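Local coordinates for M152 protein (Murid herpesvirus 1, PDB 4G59), which is an MHC class I-like viral glycoprotein that probably helps infected cells evade immunity by interfering with host NKG2D ligands and class I molecules, at residues 211-216 and 246-251; 217-222 and 233-238. One frame throughout, in Å; residues are numbered along the deposited sequence.

Contact 1 (211-216 and 246-251); sequences ISLANG and TDFAFV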
loop_
_atom_site.group_PDB
_atom_site.type_symbol
_atom_site.label_atom_id
_atom_site.label_comp_id
_atom_site.label_asym_id
_atom_site.label_seq_id
_atom_site.Cartn_x
_atom_site.Cartn_y
_atom_site.Cartn_z
ATOM N N ILE B 211 3.418 13.278 -6.888
ATOM C CA ILE B 211 2.982 14.476 -6.192
ATOM C C ILE B 211 4.044 14.845 -5.144
ATOM O O ILE B 211 4.505 13.985 -4.386
ATOM C CB ILE B 211 1.598 14.268 -5.561
ATOM C CG1 ILE B 211 1.132 15.509 -4.826
ATOM C CG2 ILE B 211 1.595 13.115 -4.604
ATOM C CD1 ILE B 211 -0.400 15.528 -4.656
ATOM N N SER B 212 4.452 16.109 -5.134
ATOM C CA SER B 212 5.458 16.586 -4.207
ATOM C C SER B 212 5.188 18.076 -4.007
ATOM O O SER B 212 4.309 18.636 -4.675
ATOM C CB SER B 212 6.861 16.341 -4.767
ATOM O OG SER B 212 7.116 17.167 -5.895
ATOM N N LEU B 213 5.910 18.710 -3.083
ATOM C CA LEU B 213 5.709 20.137 -2.803
ATOM C C LEU B 213 6.820 20.935 -3.458
ATOM O O LEU B 213 7.956 20.472 -3.517
ATOM C CB LEU B 213 5.713 20.402 -1.298
ATOM C CG LEU B 213 4.850 21.543 -0.771
ATOM C CD1 LEU B 213 3.390 21.134 -0.866
ATOM C CD2 LEU B 213 5.234 21.900 0.675
ATOM N N ALA B 214 6.506 22.143 -3.920
ATOM C CA ALA B 214 7.419 22.905 -4.774
ATOM C C ALA B 214 8.769 23.189 -4.132
ATOM O O ALA B 214 9.802 23.161 -4.805
ATOM C CB ALA B 214 6.768 24.197 -5.221
ATOM N N ASN B 215 8.766 23.479 -2.835
ATOM C CA ASN B 215 10.007 23.852 -2.166
ATOM C C ASN B 215 10.773 22.667 -1.585
ATOM O O ASN B 215 11.794 22.856 -0.933
ATOM C CB ASN B 215 9.759 24.935 -1.100
ATOM C CG ASN B 215 9.110 24.386 0.163
ATOM O OD1 ASN B 215 8.479 23.324 0.153
ATOM N ND2 ASN B 215 9.263 25.113 1.264
ATOM N N GLY B 216 10.279 21.449 -1.806
ATOM C CA GLY B 216 11.018 20.262 -1.407
ATOM C C GLY B 216 10.632 19.632 -0.076
ATOM O O GLY B 216 11.043 18.500 0.234
ATOM N N THR B 246 3.522 30.047 4.792
ATOM C CA THR B 246 2.136 29.732 4.493
ATOM C C THR B 246 1.983 29.761 2.986
ATOM O O THR B 246 0.873 29.698 2.451
ATOM C CB THR B 246 1.204 30.777 5.113
ATOM O OG1 THR B 246 -0.129 30.585 4.626
ATOM C CG2 THR B 246 1.681 32.180 4.751
ATOM N N ASP B 247 3.118 29.879 2.308
ATOM C CA ASP B 247 3.145 29.840 0.858
ATOM C C ASP B 247 3.779 28.533 0.392
ATOM O O ASP B 247 4.970 28.278 0.610
ATOM C CB ASP B 247 3.894 31.046 0.294
ATOM C CG ASP B 247 3.951 31.041 -1.222
ATOM O OD1 ASP B 247 2.977 30.576 -1.860
ATOM O OD2 ASP B 247 4.978 31.501 -1.768
ATOM N N PHE B 248 2.958 27.706 -0.241
ATOM C CA PHE B 248 3.379 26.396 -0.705
ATOM C C PHE B 248 2.602 26.071 -1.968
ATOM O O PHE B 248 1.540 26.648 -2.231
ATOM C CB PHE B 248 3.066 25.343 0.359
ATOM C CG PHE B 248 1.609 25.259 0.701
ATOM C CD1 PHE B 248 0.765 24.400 0.012
ATOM C CD2 PHE B 248 1.078 26.047 1.703
ATOM C CE1 PHE B 248 -0.565 24.333 0.323
ATOM C CE2 PHE B 248 -0.251 25.975 2.016
ATOM C CZ PHE B 248 -1.072 25.125 1.324
ATOM N N ALA B 249 3.118 25.139 -2.754
ATOM C CA ALA B 249 2.325 24.619 -3.855
ATOM C C ALA B 249 2.582 23.146 -4.018
ATOM O O ALA B 249 3.724 22.681 -3.902
ATOM C CB ALA B 249 2.610 25.366 -5.152
ATOM N N PHE B 250 1.510 22.404 -4.271
ATOM C CA PHE B 250 1.664 20.993 -4.586
ATOM C C PHE B 250 1.979 20.902 -6.062
ATOM O O PHE B 250 1.348 21.580 -6.870
ATOM C CB PHE B 250 0.371 20.244 -4.281
ATOM C CG PHE B 250 0.092 20.096 -2.803
ATOM C CD1 PHE B 250 0.559 18.999 -2.115
ATOM C CD2 PHE B 250 -0.645 21.052 -2.115
ATOM C CE1 PHE B 250 0.305 18.847 -0.756
ATOM C CE2 PHE B 250 -0.901 20.914 -0.739
ATOM C CZ PHE B 250 -0.427 19.810 -0.063
ATOM N N VAL B 251 2.963 20.084 -6.420
ATOM C CA VAL B 251 3.246 19.821 -7.829
ATOM C C VAL B 251 2.900 18.375 -8.135
ATOM O O VAL B 251 3.350 17.457 -7.441
ATOM C CB VAL B 251 4.710 20.105 -8.211
ATOM C CG1 VAL B 251 4.925 19.858 -9.707
ATOM C CG2 VAL B 251 5.064 21.532 -7.868
HETATM O O HOH W 1 6.127 24.448 -1.758
#

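Contact 2 (217-222 and 233-238); sequences VDIYKY and VEAWLD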
loop_
_atom_site.group_PDB
_atom_site.type_symbol
_atom_site.label_atom_id
_atom_site.label_comp_id
_atom_site.label_asym_id
_atom_site.label_seq_id
_atom_site.Cartn_x
_atom_site.Cartn_y
_atom_site.Cartn_z
ATOM N N VAL B 217 9.856 20.356 0.720
ATOM C CA VAL B 217 9.377 19.832 2.004
ATOM C C VAL B 217 8.671 18.494 1.828
ATOM O O VAL B 217 7.821 18.374 0.943
ATOM C CB VAL B 217 8.386 20.801 2.640
ATOM C CG1 VAL B 217 7.716 20.151 3.847
ATOM C CG2 VAL B 217 9.093 22.075 3.040
ATOM N N ASP B 218 8.997 17.495 2.650
ATOM C CA ASP B 218 8.371 16.174 2.488
ATOM C C ASP B 218 6.865 16.192 2.769
ATOM O O ASP B 218 6.372 16.940 3.622
ATOM C CB ASP B 218 9.059 15.103 3.337
ATOM C CG ASP B 218 10.448 14.753 2.822
ATOM O OD1 ASP B 218 10.645 14.762 1.583
ATOM O OD2 ASP B 218 11.340 14.473 3.660
ATOM N N ILE B 219 6.141 15.381 2.012
ATOM C CA ILE B 219 4.723 15.160 2.234
ATOM C C ILE B 219 4.484 13.662 2.179
ATOM O O ILE B 219 5.321 12.906 1.697
ATOM C CB ILE B 219 3.858 15.839 1.150
ATOM C CG1 ILE B 219 4.299 15.409 -0.248
ATOM C CG2 ILE B 219 3.928 17.352 1.264
ATOM C CD1 ILE B 219 3.553 16.165 -1.323
ATOM N N TYR B 220 3.333 13.239 2.674
ATOM C CA TYR B 220 2.961 11.847 2.643
ATOM C C TYR B 220 1.961 11.702 1.500
ATOM O O TYR B 220 1.030 12.495 1.387
ATOM C CB TYR B 220 2.333 11.477 3.989
ATOM C CG TYR B 220 1.776 10.077 4.016
ATOM C CD1 TYR B 220 2.590 8.991 3.780
ATOM C CD2 TYR B 220 0.432 9.849 4.278
ATOM C CE1 TYR B 220 2.087 7.715 3.791
ATOM C CE2 TYR B 220 -0.083 8.570 4.294
ATOM C CZ TYR B 220 0.749 7.513 4.044
ATOM O OH TYR B 220 0.243 6.238 4.067
ATOM N N LYS B 221 2.165 10.710 0.642
ATOM C CA LYS B 221 1.360 10.582 -0.569
ATOM C C LYS B 221 1.060 9.130 -0.816
ATOM O O LYS B 221 1.802 8.255 -0.355
ATOM C CB LYS B 221 2.096 11.136 -1.789
ATOM C CG LYS B 221 3.576 10.845 -1.793
ATOM C CD LYS B 221 4.162 10.798 -3.193
ATOM C CE LYS B 221 5.685 10.934 -3.132
ATOM N NZ LYS B 221 6.139 12.246 -2.560
ATOM N N TYR B 222 -0.005 8.870 -1.573
ATOM C CA TYR B 222 -0.352 7.503 -1.934
ATOM C C TYR B 222 -1.357 7.572 -3.062
ATOM O O TYR B 222 -1.853 8.659 -3.366
ATOM C CB TYR B 222 -0.959 6.786 -0.729
ATOM C CG TYR B 222 -2.033 7.598 -0.039
ATOM C CD1 TYR B 222 -3.303 7.710 -0.586
ATOM C CD2 TYR B 222 -1.775 8.252 1.158
ATOM C CE1 TYR B 222 -4.292 8.451 0.032
ATOM C CE2 TYR B 222 -2.752 8.999 1.786
ATOM C CZ TYR B 222 -4.009 9.090 1.221
ATOM O OH TYR B 222 -4.992 9.827 1.831
ATOM N N VAL B 233 -5.040 10.307 -6.473
ATOM C CA VAL B 233 -3.687 10.638 -6.006
ATOM C C VAL B 233 -3.895 11.627 -4.881
ATOM O O VAL B 233 -4.640 12.589 -5.037
ATOM C CB VAL B 233 -2.840 11.302 -7.107
ATOM C CG1 VAL B 233 -1.439 11.663 -6.572
ATOM C CG2 VAL B 233 -2.755 10.391 -8.320
ATOM N N GLU B 234 -3.262 11.394 -3.736
ATOM C CA GLU B 234 -3.552 12.225 -2.577
ATOM C C GLU B 234 -2.286 12.437 -1.789
ATOM O O GLU B 234 -1.454 11.538 -1.723
ATOM C CB GLU B 234 -4.624 11.566 -1.704
ATOM C CG GLU B 234 -5.141 12.441 -0.551
ATOM C CD GLU B 234 -6.554 12.058 -0.122
ATOM O OE1 GLU B 234 -7.528 12.711 -0.570
ATOM O OE2 GLU B 234 -6.696 11.093 0.653
ATOM N N ALA B 235 -2.130 13.624 -1.201
ATOM C CA ALA B 235 -0.927 13.937 -0.406
ATOM C C ALA B 235 -1.284 14.798 0.781
ATOM O O ALA B 235 -2.246 15.569 0.721
ATOM C CB ALA B 235 0.156 14.634 -1.255
ATOM N N TRP B 236 -0.488 14.695 1.840
ATOM C CA TRP B 236 -0.725 15.442 3.063
ATOM C C TRP B 236 0.477 16.282 3.478
ATOM O O TRP B 236 1.618 15.794 3.495
ATOM C CB TRP B 236 -1.066 14.475 4.189
ATOM C CG TRP B 236 -2.410 13.860 4.013
ATOM C CD1 TRP B 236 -2.704 12.692 3.374
ATOM C CD2 TRP B 236 -3.654 14.388 4.486
ATOM N NE1 TRP B 236 -4.062 12.457 3.424
ATOM C CE2 TRP B 236 -4.670 13.486 4.097
ATOM C CE3 TRP B 236 -4.014 15.536 5.188
ATOM C CZ2 TRP B 236 -6.029 13.706 4.396
ATOM C CZ3 TRP B 236 -5.365 15.750 5.491
ATOM C CH2 TRP B 236 -6.350 14.842 5.095
ATOM N N LEU B 237 0.199 17.541 3.815
ATOM C CA LEU B 237 1.203 18.483 4.301
ATOM C C LEU B 237 0.858 18.864 5.743
ATOM O O LEU B 237 -0.326 19.044 6.105
ATOM C CB LEU B 237 1.230 19.746 3.410
ATOM C CG LEU B 237 1.935 21.014 3.920
ATOM C CD1 LEU B 237 3.444 20.827 3.924
ATOM C CD2 LEU B 237 1.568 22.262 3.120
ATOM N N ASP B 238 1.893 18.982 6.554
ATOM C CA ASP B 238 1.732 19.476 7.894
ATOM C C ASP B 238 2.325 20.858 7.852
ATOM O O ASP B 238 3.514 21.018 7.666
ATOM C CB ASP B 238 2.508 18.609 8.877
ATOM C CG ASP B 238 2.242 18.975 10.316
ATOM O OD1 ASP B 238 1.686 20.050 10.569
ATOM O OD2 ASP B 238 2.589 18.183 11.200
#

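Contact 1 (211-216 and 246-251)
Leu213 CD1 stands almost directly over the centre of the Phe250 ring, 3.8 Å from its centroid and 12° off the ring normal, a CH-pi contact over the face. Both side chains leave the sheet on the same face, and Phe250 CG, anti to its carbonyl carbon (chi1 -71°), turns the ring beneath the leucine methyl. The other branch, Leu213 CD2, reaches Phe248 CB at 4.1 Å. Ile211 CD1 approaches the Phe250 ring obliquely. Val197 and Cys199 of strand 196-203 and Leu237 of strand 231-238 also pack against Phe250, so this tight part belongs to the core between two sheets.

The backbones meet as antiparallel strands. Ser212 and Val251 form a hydrogen-bonded pair: Ser212 N donates to Val251 O at 2.9 Å, and Val251 N returns a bond to Ser212 O at 2.6 Å. Leu213 and Phe250 are the non-hydrogen-bonded pair beside it. A further bond, Ala214 N to Ala249 O at 2.8 Å, ties the start of the type I turn 213-216 to the other segment.

Packing is looser on the face bearing Ser212 and Val251. Both are partly exposed, and their side chains come no nearer than 4.4 Å, Ser212 OG to Val251 CB. Ala214 CB makes an apolar contact with Val251 CG2, and Ser212 lies near a glycan sugar. Toward the exposed turn, one water accepts from Asn215 N at 3.0 Å and from Ala249 N, bridging the segments where direct pairing has ended.

The chemistry is thus two-sided. Apolar carbons interlock on the inner face, backbone bonds fix the register, and a single water replaces the direct bond at the turn; the pairing is consistent with one sheet of an immunoglobulin-like sandwich.

Contact 2 (217-222 and 233-238)
Tyr222 OH receives a bond from Trp236 NE1 and lies beside Glu234 OE2, both on the facing strand. The Trp236 NE1 to Tyr222 OH distance is 3.2 Å, with an N-H...O angle of 163° and the oxygen at the indole edge, only 3° out of the ring plane. A bond from the hydroxyl to the carboxylate is probable, but the modelled 2.4 Å between Tyr222 OH and Glu234 OE2 is doubtful as a length. Tyr222 CG sits between its backbone N and carbonyl carbon (chi1 48°), a torsion that brings the ring back across the pair, with Glu234 O over the centre of one face and Glu234 CB 3.6 Å from Tyr222 CE1. The other carboxylate oxygen, Glu234 OE1, is hydrogen-bonded to Thr200, which helps to position the group.

Tyr222 with Glu234 and Tyr220 with Trp236 are hydrogen-bonded antiparallel pairs; Trp236 N to Tyr220 O measures 2.7 Å. On the opposite face Ile219 CD1 packs 3.7 Å from Ala235 CB, and Ile219 CG2 lies 4.2 Å from Leu237 CB.

These two strands form a beta hairpin. Strand 231-238 runs between 220-225 and 196-203; its Ala235 and Leu237 face strand 210-213 of the other sheet, whereas Trp236 stacks on an aromatic side chain of another protein chain.

In the fold
The two contacts lie about 10 Å apart between centres and on opposing sheets of what is consistent with an MHC alpha3-like, immunoglobulin-like domain. Contact 1 joins strands 210-213 and 250-253; contact 2 joins 220-225 and 231-238. Along the chain the order is 211-216, 217-222, 233-238, 246-251, so contact 2 is nested within the loop that contact 1 closes. The sheets meet through Ile211 CD1 and Ala235 CB at 3.6 Å and through Phe250 CZ and Leu237 CB at 3.8 Å, while Lys221 NZ probably hydrogen-bonds to Ile211 O. Together they give the sandwich a shared apolar interior, and the outer face of contact 2 meets another protein chain.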